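PDB 3BBJ: putative thioesterase II from Thermobifida fusca, which probably hydrolyses acyl-CoA or related acyl thioesters, as a putative thioesterase II whose chain carries two hot-dog domains. Local coordinates for residues S62-P68 with R99-T105; P73-R79 with V90-Q96. One frame throughout, in Å; residues are numbered along the deposited sequence.

Interaction 1: residues S62-P68 with R99-T105. With SO4 (sulfate ion), chain C.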
ATOM      1  N   SER A  62       2.406  -5.823  -3.746  1.00 44.20           N
ATOM      2  CA  SER A  62       3.014  -5.453  -2.463  1.00 43.47           C
ATOM      3  C   SER A  62       4.365  -6.125  -2.314  1.00 44.62           C
ATOM      4  O   SER A  62       4.480  -7.363  -2.405  1.00 44.86           O
ATOM      5  CB  SER A  62       2.141  -5.880  -1.294  1.00 41.48           C
ATOM      6  OG  SER A  62       1.573  -7.150  -1.539  1.00 43.17           O
ATOM      7  N   TYR A  63       5.377  -5.305  -2.045  1.00 43.58           N
ATOM      8  CA  TYR A  63       6.738  -5.773  -1.951  1.00 43.10           C
ATOM      9  C   TYR A  63       7.349  -5.406  -0.601  1.00 43.97           C
ATOM     10  O   TYR A  63       7.242  -4.257  -0.134  1.00 42.11           O
ATOM     11  CB  TYR A  63       7.577  -5.138  -3.056  1.00 44.12           C
ATOM     12  CG  TYR A  63       7.174  -5.456  -4.486  1.00 42.91           C
ATOM     13  CD1 TYR A  63       7.689  -6.578  -5.128  1.00 41.41           C
ATOM     14  CD2 TYR A  63       6.355  -4.595  -5.221  1.00 42.34           C
ATOM     15  CE1 TYR A  63       7.360  -6.879  -6.417  1.00 42.69           C
ATOM     16  CE2 TYR A  63       6.031  -4.879  -6.544  1.00 44.92           C
ATOM     17  CZ  TYR A  63       6.531  -6.043  -7.129  1.00 46.24           C
ATOM     18  OH  TYR A  63       6.239  -6.376  -8.429  1.00 45.88           O
ATOM     19  N   HIS A  64       8.023  -6.385   0.001  1.00 45.21           N
ATOM     20  CA  HIS A  64       8.776  -6.180   1.245  1.00 44.77           C
ATOM     21  C   HIS A  64      10.252  -6.390   0.968  1.00 44.94           C
ATOM     22  O   HIS A  64      10.620  -7.431   0.447  1.00 44.41           O
ATOM     23  CB  HIS A  64       8.261  -7.115   2.327  1.00 41.96           C
ATOM     24  CG  HIS A  64       6.951  -6.672   2.896  1.00 44.07           C
ATOM     25  ND1 HIS A  64       6.849  -6.040   4.114  1.00 34.34           N
ATOM     26  CD2 HIS A  64       5.698  -6.697   2.379  1.00 41.36           C
ATOM     27  CE1 HIS A  64       5.579  -5.757   4.348  1.00 40.44           C
ATOM     28  NE2 HIS A  64       4.863  -6.131   3.305  1.00 38.39           N
ATOM     29  N   PHE A  65      11.075  -5.389   1.296  1.00 46.17           N
ATOM     30  CA  PHE A  65      12.513  -5.372   0.979  1.00 46.34           C
ATOM     31  C   PHE A  65      13.291  -5.783   2.193  1.00 47.93           C
ATOM     32  O   PHE A  65      13.175  -5.153   3.234  1.00 50.11           O
ATOM     33  CB  PHE A  65      12.966  -3.965   0.553  1.00 46.58           C
ATOM     34  CG  PHE A  65      12.369  -3.519  -0.737  1.00 47.26           C
ATOM     35  CD1 PHE A  65      11.093  -2.996  -0.777  1.00 43.51           C
ATOM     36  CD2 PHE A  65      13.074  -3.654  -1.931  1.00 50.35           C
ATOM     37  CE1 PHE A  65      10.515  -2.623  -2.004  1.00 49.58           C
ATOM     38  CE2 PHE A  65      12.509  -3.265  -3.147  1.00 50.36           C
ATOM     39  CZ  PHE A  65      11.233  -2.754  -3.184  1.00 46.16           C
ATOM     40  N   HIS A  66      14.097  -6.828   2.065  1.00 48.13           N
ATOM     41  CA  HIS A  66      14.819  -7.370   3.209  1.00 48.42           C
ATOM     42  C   HIS A  66      16.264  -6.911   3.255  1.00 48.66           C
ATOM     43  O   HIS A  66      16.756  -6.512   4.331  1.00 47.84           O
ATOM     44  CB  HIS A  66      14.769  -8.899   3.184  1.00 48.61           C
ATOM     45  CG  HIS A  66      13.381  -9.446   3.105  1.00 46.31           C
ATOM     46  ND1 HIS A  66      12.382  -9.052   3.965  1.00 49.41           N
ATOM     47  CD2 HIS A  66      12.825 -10.355   2.272  1.00 49.12           C
ATOM     48  CE1 HIS A  66      11.273  -9.702   3.672  1.00 51.15           C
ATOM     49  NE2 HIS A  66      11.513 -10.491   2.639  1.00 53.20           N
ATOM     50  N   ARG A  67      16.924  -6.979   2.090  1.00 48.63           N
ATOM     51  CA  ARG A  67      18.342  -6.654   1.940  1.00 49.53           C
ATOM     52  C   ARG A  67      18.634  -6.060   0.576  1.00 49.89           C
ATOM     53  O   ARG A  67      17.902  -6.327  -0.384  1.00 52.23           O
ATOM     54  CB  ARG A  67      19.198  -7.926   2.016  1.00 51.25           C
ATOM     55  CG  ARG A  67      19.163  -8.697   3.313  1.00 52.81           C
ATOM     56  CD  ARG A  67      19.897 -10.015   3.163  1.00 51.26           C
ATOM     57  NE  ARG A  67      19.732 -10.831   4.366  1.00 55.81           N
ATOM     58  CZ  ARG A  67      18.681 -11.608   4.638  1.00 57.11           C
ATOM     59  NH1 ARG A  67      17.662 -11.713   3.796  1.00 55.56           N
ATOM     60  NH2 ARG A  67      18.652 -12.293   5.777  1.00 55.66           N
ATOM     61  N   PRO A  68      19.729  -5.276   0.470  1.00 49.41           N
ATOM     62  CA  PRO A  68      20.149  -4.746  -0.832  1.00 48.31           C
ATOM     63  C   PRO A  68      20.694  -5.835  -1.726  1.00 48.77           C
ATOM     64  O   PRO A  68      21.319  -6.763  -1.226  1.00 50.57           O
ATOM     65  CB  PRO A  68      21.313  -3.821  -0.470  1.00 48.33           C
ATOM     66  CG  PRO A  68      21.872  -4.417   0.781  1.00 46.88           C
ATOM     67  CD  PRO A  68      20.640  -4.829   1.542  1.00 49.00           C
ATOM     68  N   ARG A  99      20.822 -15.455  -0.039  1.00 69.31           N
ATOM     69  CA  ARG A  99      20.042 -14.618   0.874  1.00 69.24           C
ATOM     70  C   ARG A  99      18.839 -14.009   0.163  1.00 64.82           C
ATOM     71  O   ARG A  99      18.930 -13.660  -1.026  1.00 63.67           O
ATOM     72  CB  ARG A  99      20.945 -13.535   1.477  1.00 69.40           C
ATOM     73  CG  ARG A  99      21.930 -14.089   2.527  1.00 73.97           C
ATOM     74  CD  ARG A  99      22.983 -13.072   2.980  1.00 75.21           C
ATOM     75  NE  ARG A  99      23.915 -12.717   1.901  1.00 86.98           N
ATOM     76  CZ  ARG A  99      25.070 -12.057   2.060  1.00 88.41           C
ATOM     77  NH1 ARG A  99      25.476 -11.667   3.269  1.00 87.65           N
ATOM     78  NH2 ARG A  99      25.833 -11.793   0.996  1.00 84.33           N
ATOM     79  N   THR A 100      17.714 -13.905   0.877  1.00 60.37           N
ATOM     80  CA  THR A 100      16.520 -13.290   0.308  1.00 58.47           C
ATOM     81  C   THR A 100      16.693 -11.769   0.262  1.00 55.72           C
ATOM     82  O   THR A 100      17.088 -11.140   1.227  1.00 53.69           O
ATOM     83  CB  THR A 100      15.203 -13.678   1.040  1.00 59.81           C
ATOM     84  OG1 THR A 100      15.311 -13.388   2.438  1.00 61.11           O
ATOM     85  CG2 THR A 100      14.888 -15.159   0.851  1.00 56.15           C
ATOM     86  N   ILE A 101      16.397 -11.194  -0.893  1.00 54.01           N
ATOM     87  CA  ILE A 101      16.544  -9.765  -1.115  1.00 52.19           C
ATOM     88  C   ILE A 101      15.207  -9.041  -0.863  1.00 52.18           C
ATOM     89  O   ILE A 101      15.111  -8.100  -0.057  1.00 50.45           O
ATOM     90  CB  ILE A 101      17.005  -9.524  -2.579  1.00 51.60           C
ATOM     91  CG1 ILE A 101      18.300 -10.309  -2.877  1.00 50.74           C
ATOM     92  CG2 ILE A 101      17.137  -8.020  -2.902  1.00 50.02           C
ATOM     93  CD1 ILE A 101      19.502  -9.966  -1.993  1.00 51.12           C
ATOM     94  N   LEU A 102      14.179  -9.562  -1.528  1.00 52.71           N
ATOM     95  CA  LEU A 102      12.904  -8.913  -1.679  1.00 51.38           C
ATOM     96  C   LEU A 102      11.835  -9.947  -1.967  1.00 51.04           C
ATOM     97  O   LEU A 102      12.090 -10.908  -2.683  1.00 51.05           O
ATOM     98  CB  LEU A 102      13.014  -8.001  -2.907  1.00 53.85           C
ATOM     99  CG  LEU A 102      11.797  -7.199  -3.376  1.00 53.53           C
ATOM    100  CD1 LEU A 102      11.388  -6.217  -2.279  1.00 54.55           C
ATOM    101  CD2 LEU A 102      12.144  -6.490  -4.654  1.00 50.13           C
ATOM    102  N   THR A 103      10.641  -9.746  -1.408  1.00 50.99           N
ATOM    103  CA  THR A 103       9.481 -10.572  -1.749  1.00 49.55           C
ATOM    104  C   THR A 103       8.299  -9.694  -2.157  1.00 48.64           C
ATOM    105  O   THR A 103       8.071  -8.640  -1.583  1.00 47.86           O
ATOM    106  CB  THR A 103       9.055 -11.513  -0.623  1.00 48.20           C
ATOM    107  OG1 THR A 103       8.004 -12.359  -1.104  1.00 54.95           O
ATOM    108  CG2 THR A 103       8.565 -10.751   0.582  1.00 46.14           C
ATOM    109  N   GLY A 104       7.588 -10.145  -3.189  1.00 47.79           N
ATOM    110  CA  GLY A 104       6.394  -9.486  -3.680  1.00 47.64           C
ATOM    111  C   GLY A 104       5.222 -10.456  -3.753  1.00 48.14           C
ATOM    112  O   GLY A 104       5.420 -11.661  -3.917  1.00 48.78           O
ATOM    113  N   THR A 105       4.007  -9.945  -3.537  1.00 47.31           N
ATOM    114  CA  THR A 105       2.796 -10.721  -3.774  1.00 45.14           C
ATOM    115  C   THR A 105       1.993  -9.845  -4.717  1.00 45.20           C
ATOM    116  O   THR A 105       1.897  -8.647  -4.521  1.00 45.29           O
ATOM    117  CB  THR A 105       2.060 -11.078  -2.485  1.00 46.41           C
ATOM    118  OG1 THR A 105       2.980 -11.738  -1.607  1.00 46.56           O
ATOM    119  CG2 THR A 105       0.861 -12.016  -2.769  1.00 37.51           C
TER
HETATM  120  S   SO4 C 272      22.129 -11.174   7.303  0.50 70.96           S
HETATM  121  O1  SO4 C 272      21.685  -9.839   6.890  0.50 56.00           O
HETATM  122  O2  SO4 C 272      23.158 -11.020   8.335  0.50 61.04           O
HETATM  123  O3  SO4 C 272      21.011 -11.927   7.873  0.50 58.86           O
HETATM  124  O4  SO4 C 272      22.666 -11.911   6.154  0.50 59.82           O
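Arg67 reaches across to the backbone of Thr100. Its chain runs extended from CG to NE, with chi2 172° and chi3 -173°, and this carries the guanidinium across to strand 99-105. There Arg67 NH1 donates to Thr100 O at 2.7 Å, in the carbonyl plane and on a lone pair; the oxygen lies near the guanidinium plane. The other edge of the group faces a sulfate ion, probably from the crystallisation liquor. Arg67 NH2 gives sulfate O3 a nearly straight bond of 3.2 Å, while the bond from NE to O1 is weak. Arg99 crosses Arg67 at about a right angle and sets its CB over one guanidinium face. Arg99 CD lies 3.4 Å from sulfate O4. The anion probably offsets part of the charge of the two arginines.

His66 sets its side chain toward the partner strand and crosses Thr103 obliquely, with His66 NE2 3.6 Å from Thr103 CG2. Ile101 O takes two backbone donors, His66 N and Arg67 N. Further along, strands 57-65 and 99-109 pair antiparallel in the N-terminal hot-dog domain. His64 and Thr103 form a hydrogen-bonded pair, as do Ser62 and Thr105. On the face of Tyr63, Phe65 and Leu102 the contact is apolar. Leu102 CG lies anti to the backbone N (chi1 178°), and its side chain runs alongside Phe65, both pointing the same way. Met42 and Leu45 of helix 38-51 cover this side, as expected where a hot-dog sheet wraps its helix. The Tyr63 ring passes Gly104, with Tyr63 CD1 3.5 Å from Gly104 CA; a CB there would clash with CE1.

Ser62 and His64 point to the opposite face, toward the second subunit. Ser62 OG is hydrogen-bonded to His64 NE2 of that subunit, and His64 NE2 is hydrogen-bonded to Ser62 OG of the second subunit.

Interaction 2: residues P73-R79 with V90-Q96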
ATOM      1  N   PRO A  73      24.215 -12.254 -11.235  1.00 56.56           N
ATOM      2  CA  PRO A  73      23.079 -13.167 -11.167  1.00 56.01           C
ATOM      3  C   PRO A  73      22.286 -13.126  -9.853  1.00 53.93           C
ATOM      4  O   PRO A  73      22.831 -12.865  -8.781  1.00 50.73           O
ATOM      5  CB  PRO A  73      23.716 -14.554 -11.376  1.00 55.75           C
ATOM      6  CG  PRO A  73      25.108 -14.291 -11.827  1.00 55.87           C
ATOM      7  CD  PRO A  73      25.498 -12.978 -11.290  1.00 55.12           C
ATOM      8  N   ALA A  74      20.989 -13.378  -9.991  1.00 52.22           N
ATOM      9  CA  ALA A  74      20.064 -13.506  -8.884  1.00 52.42           C
ATOM     10  C   ALA A  74      19.048 -14.556  -9.321  1.00 54.14           C
ATOM     11  O   ALA A  74      18.865 -14.782 -10.520  1.00 54.56           O
ATOM     12  CB  ALA A  74      19.406 -12.193  -8.603  1.00 52.27           C
ATOM     13  N   GLU A  75      18.403 -15.215  -8.362  1.00 56.22           N
ATOM     14  CA  GLU A  75      17.457 -16.287  -8.685  1.00 58.31           C
ATOM     15  C   GLU A  75      16.090 -16.033  -8.066  1.00 57.17           C
ATOM     16  O   GLU A  75      15.981 -15.513  -6.961  1.00 57.78           O
ATOM     17  CB  GLU A  75      18.016 -17.681  -8.329  1.00 59.51           C
ATOM     18  CG  GLU A  75      18.839 -17.779  -7.044  1.00 67.35           C
ATOM     19  CD  GLU A  75      20.259 -17.202  -7.159  1.00 72.91           C
ATOM     20  OE1 GLU A  75      20.707 -16.884  -8.293  1.00 72.26           O
ATOM     21  OE2 GLU A  75      20.923 -17.074  -6.098  1.00 73.99           O
ATOM     22  N   ILE A  76      15.051 -16.402  -8.809  1.00 57.26           N
ATOM     23  CA  ILE A  76      13.667 -16.143  -8.432  1.00 56.55           C
ATOM     24  C   ILE A  76      12.856 -17.420  -8.210  1.00 58.79           C
ATOM     25  O   ILE A  76      12.872 -18.349  -9.019  1.00 58.55           O
ATOM     26  CB  ILE A  76      12.974 -15.299  -9.491  1.00 55.58           C
ATOM     27  CG1 ILE A  76      13.618 -13.911  -9.515  1.00 54.39           C
ATOM     28  CG2 ILE A  76      11.440 -15.247  -9.220  1.00 50.15           C
ATOM     29  CD1 ILE A  76      13.252 -13.072 -10.727  1.00 56.38           C
ATOM     30  N   GLU A  77      12.102 -17.409  -7.118  1.00 60.03           N
ATOM     31  CA  GLU A  77      11.342 -18.553  -6.651  1.00 61.73           C
ATOM     32  C   GLU A  77       9.872 -18.131  -6.514  1.00 59.11           C
ATOM     33  O   GLU A  77       9.553 -17.306  -5.672  1.00 59.70           O
ATOM     34  CB  GLU A  77      11.953 -18.938  -5.314  1.00 62.14           C
ATOM     35  CG  GLU A  77      11.587 -20.280  -4.754  1.00 69.55           C
ATOM     36  CD  GLU A  77      12.493 -20.653  -3.582  1.00 66.86           C
ATOM     37  OE1 GLU A  77      13.736 -20.659  -3.775  1.00 69.94           O
ATOM     38  OE2 GLU A  77      11.957 -20.940  -2.482  1.00 74.03           O
ATOM     39  N   THR A  78       8.996 -18.666  -7.371  1.00 57.91           N
ATOM     40  CA  THR A  78       7.583 -18.253  -7.426  1.00 56.76           C
ATOM     41  C   THR A  78       6.589 -19.255  -6.845  1.00 57.24           C
ATOM     42  O   THR A  78       6.886 -20.426  -6.668  1.00 57.24           O
ATOM     43  CB  THR A  78       7.126 -17.920  -8.868  1.00 55.65           C
ATOM     44  OG1 THR A  78       7.135 -19.099  -9.669  1.00 56.40           O
ATOM     45  CG2 THR A  78       8.021 -16.862  -9.506  1.00 56.38           C
ATOM     46  N   ARG A  79       5.388 -18.768  -6.537  1.00 59.22           N
ATOM     47  CA  ARG A  79       4.343 -19.600  -5.933  1.00 58.51           C
ATOM     48  C   ARG A  79       2.963 -18.981  -6.132  1.00 56.60           C
ATOM     49  O   ARG A  79       2.732 -17.842  -5.743  1.00 56.75           O
ATOM     50  CB  ARG A  79       4.636 -19.770  -4.450  1.00 59.05           C
ATOM     51  CG  ARG A  79       3.846 -20.852  -3.788  1.00 64.73           C
ATOM     52  CD  ARG A  79       4.497 -21.256  -2.483  1.00 74.76           C
ATOM     53  NE  ARG A  79       3.590 -22.034  -1.651  1.00 80.77           N
ATOM     54  CZ  ARG A  79       2.848 -21.550  -0.654  1.00 86.49           C
ATOM     55  NH1 ARG A  79       2.884 -20.263  -0.317  1.00 88.34           N
ATOM     56  NH2 ARG A  79       2.061 -22.377   0.021  1.00 87.86           N
ATOM     57  N   VAL A  90       0.077 -14.431  -7.118  1.00 48.45           N
ATOM     58  CA  VAL A  90       1.392 -15.068  -7.169  1.00 47.20           C
ATOM     59  C   VAL A  90       2.394 -14.417  -6.192  1.00 47.66           C
ATOM     60  O   VAL A  90       2.529 -13.195  -6.115  1.00 47.61           O
ATOM     61  CB  VAL A  90       1.989 -15.023  -8.641  1.00 48.72           C
ATOM     62  CG1 VAL A  90       3.307 -15.848  -8.762  1.00 43.22           C
ATOM     63  CG2 VAL A  90       0.957 -15.510  -9.668  1.00 41.06           C
ATOM     64  N   GLN A  91       3.079 -15.261  -5.432  1.00 48.53           N
ATOM     65  CA  GLN A  91       4.171 -14.843  -4.562  1.00 49.96           C
ATOM     66  C   GLN A  91       5.486 -15.109  -5.302  1.00 50.19           C
ATOM     67  O   GLN A  91       5.683 -16.180  -5.912  1.00 46.18           O
ATOM     68  CB  GLN A  91       4.105 -15.619  -3.258  1.00 50.36           C
ATOM     69  CG  GLN A  91       5.160 -15.339  -2.224  1.00 54.17           C
ATOM     70  CD  GLN A  91       4.855 -16.088  -0.926  1.00 57.69           C
ATOM     71  OE1 GLN A  91       5.540 -17.053  -0.571  1.00 71.40           O
ATOM     72  NE2 GLN A  91       3.782 -15.684  -0.246  1.00 67.69           N
ATOM     73  N   THR A  92       6.365 -14.116  -5.271  1.00 51.16           N
ATOM     74  CA  THR A  92       7.632 -14.185  -5.979  1.00 52.30           C
ATOM     75  C   THR A  92       8.708 -13.593  -5.069  1.00 52.76           C
ATOM     76  O   THR A  92       8.525 -12.505  -4.487  1.00 52.40           O
ATOM     77  CB  THR A  92       7.543 -13.441  -7.336  1.00 52.12           C
ATOM     78  OG1 THR A  92       8.815 -13.461  -7.998  1.00 56.40           O
ATOM     79  CG2 THR A  92       7.073 -11.990  -7.150  1.00 48.57           C
ATOM     80  N   THR A  93       9.801 -14.341  -4.907  1.00 52.50           N
ATOM     81  CA  THR A  93      10.893 -13.941  -4.024  1.00 51.51           C
ATOM     82  C   THR A  93      12.243 -13.963  -4.765  1.00 51.87           C
ATOM     83  O   THR A  93      12.562 -14.920  -5.494  1.00 50.94           O
ATOM     84  CB  THR A  93      10.952 -14.864  -2.801  1.00 50.77           C
ATOM     85  OG1 THR A  93       9.640 -14.984  -2.227  1.00 53.53           O
ATOM     86  CG2 THR A  93      11.948 -14.339  -1.746  1.00 46.64           C
ATOM     87  N   LEU A  94      13.031 -12.901  -4.559  1.00 51.79           N
ATOM     88  CA  LEU A  94      14.344 -12.764  -5.192  1.00 50.81           C
ATOM     89  C   LEU A  94      15.452 -13.141  -4.224  1.00 51.47           C
ATOM     90  O   LEU A  94      15.477 -12.662  -3.087  1.00 48.12           O
ATOM     91  CB  LEU A  94      14.565 -11.338  -5.670  1.00 50.29           C
ATOM     92  CG  LEU A  94      15.882 -11.030  -6.368  1.00 50.69           C
ATOM     93  CD1 LEU A  94      16.008 -11.856  -7.653  1.00 48.39           C
ATOM     94  CD2 LEU A  94      15.968  -9.526  -6.666  1.00 48.77           C
ATOM     95  N   PHE A  95      16.365 -13.995  -4.708  1.00 53.39           N
ATOM     96  CA  PHE A  95      17.515 -14.462  -3.940  1.00 54.28           C
ATOM     97  C   PHE A  95      18.815 -14.082  -4.619  1.00 55.59           C
ATOM     98  O   PHE A  95      18.902 -14.022  -5.842  1.00 55.38           O
ATOM     99  CB  PHE A  95      17.490 -15.970  -3.816  1.00 52.96           C
ATOM    100  CG  PHE A  95      16.317 -16.496  -3.078  1.00 49.55           C
ATOM    101  CD1 PHE A  95      15.101 -16.672  -3.722  1.00 49.72           C
ATOM    102  CD2 PHE A  95      16.427 -16.854  -1.748  1.00 48.27           C
ATOM    103  CE1 PHE A  95      13.998 -17.179  -3.027  1.00 53.42           C
ATOM    104  CE2 PHE A  95      15.321 -17.370  -1.049  1.00 51.17           C
ATOM    105  CZ  PHE A  95      14.110 -17.528  -1.690  1.00 47.64           C
ATOM    106  N   GLN A  96      19.831 -13.820  -3.811  1.00 59.03           N
ATOM    107  CA  GLN A  96      21.157 -13.510  -4.328  1.00 59.95           C
ATOM    108  C   GLN A  96      22.190 -13.848  -3.263  1.00 63.26           C
ATOM    109  O   GLN A  96      22.123 -13.337  -2.133  1.00 64.64           O
ATOM    110  CB  GLN A  96      21.268 -12.037  -4.749  1.00 58.79           C
ATOM    111  CG  GLN A  96      22.419 -11.782  -5.720  1.00 57.74           C
ATOM    112  CD  GLN A  96      22.651 -10.304  -6.048  1.00 57.96           C
ATOM    113  OE1 GLN A  96      22.649  -9.445  -5.159  1.00 47.33           O
ATOM    114  NE2 GLN A  96      22.883 -10.013  -7.333  1.00 43.76           N
TER
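Glu75 and Phe95 form a hydrogen-bonded pair in the antiparallel hairpin of strands 72-82 and 88-96, part of the N-terminal hot-dog domain. Phe95 N to Glu75 O measures 2.7 Å. Glu77 with Thr93 and Arg79 with Gln91 repeat this two-bond pattern along the ladder.

Apolar contacts gather on the face of Ala74, Ile76 and Leu94. With CG turned away from its own backbone nitrogen (chi1 -179°), Leu94 brings CD1 to 3.5 Å from Ala74 CB and 3.7 Å from Ile76 CG1. Val44 of helix 38-51 packs on Ile76 here. Thr92 OG1 touches Ile76 CG2, but its hydrogen bond goes to Ser48 of that helix.

Polar and aromatic side chains meet on the other face. The Phe95 ring has Glu75 O at its edge, in plane. Glu77 crosses it obliquely, with Glu77 CB 3.5 Å from Phe95 CE1 and its carboxylate 18° from the ring plane. Arg79 and Gln91 lie side by side.

At the hairpin's open end a side chain bonds to backbone. The extended Gln96 gives NE2 to two carbonyls, Ser70 O and Pro73 O. With an alanine in place of Gln96, Pro73 O and Ser70 O would probably lose the donor they share. Gln96 NE2 meets Pro73 O at 3.2 Å from above the carbonyl plane, while that oxygen lies in the amide plane of Gln96.

Interaction 1 is the more buried contact, and interaction 2 is partly exposed. Their centres are about 9 Å apart. Strands 88-96 and 99-109 are neighbours, so the two pairings belong to one sheet. Ile101 N to Leu94 O, at 2.8 Å, probably joins them by a hydrogen bond. Along the chain, 73-79/90-96 is nested within the loop closed by 62-68/99-105. Helix 38-51 covers the apolar face of both. The other faces differ. In interaction 1 serine and histidine bond to the second subunit. In interaction 2 glutamates, an arginine and Phe95 occupy a more exposed surface, where the second subunit touches just Gln91. Beyond the strand end of interaction 1, Arg67 binds a sulfate ion with Arg99 nearby.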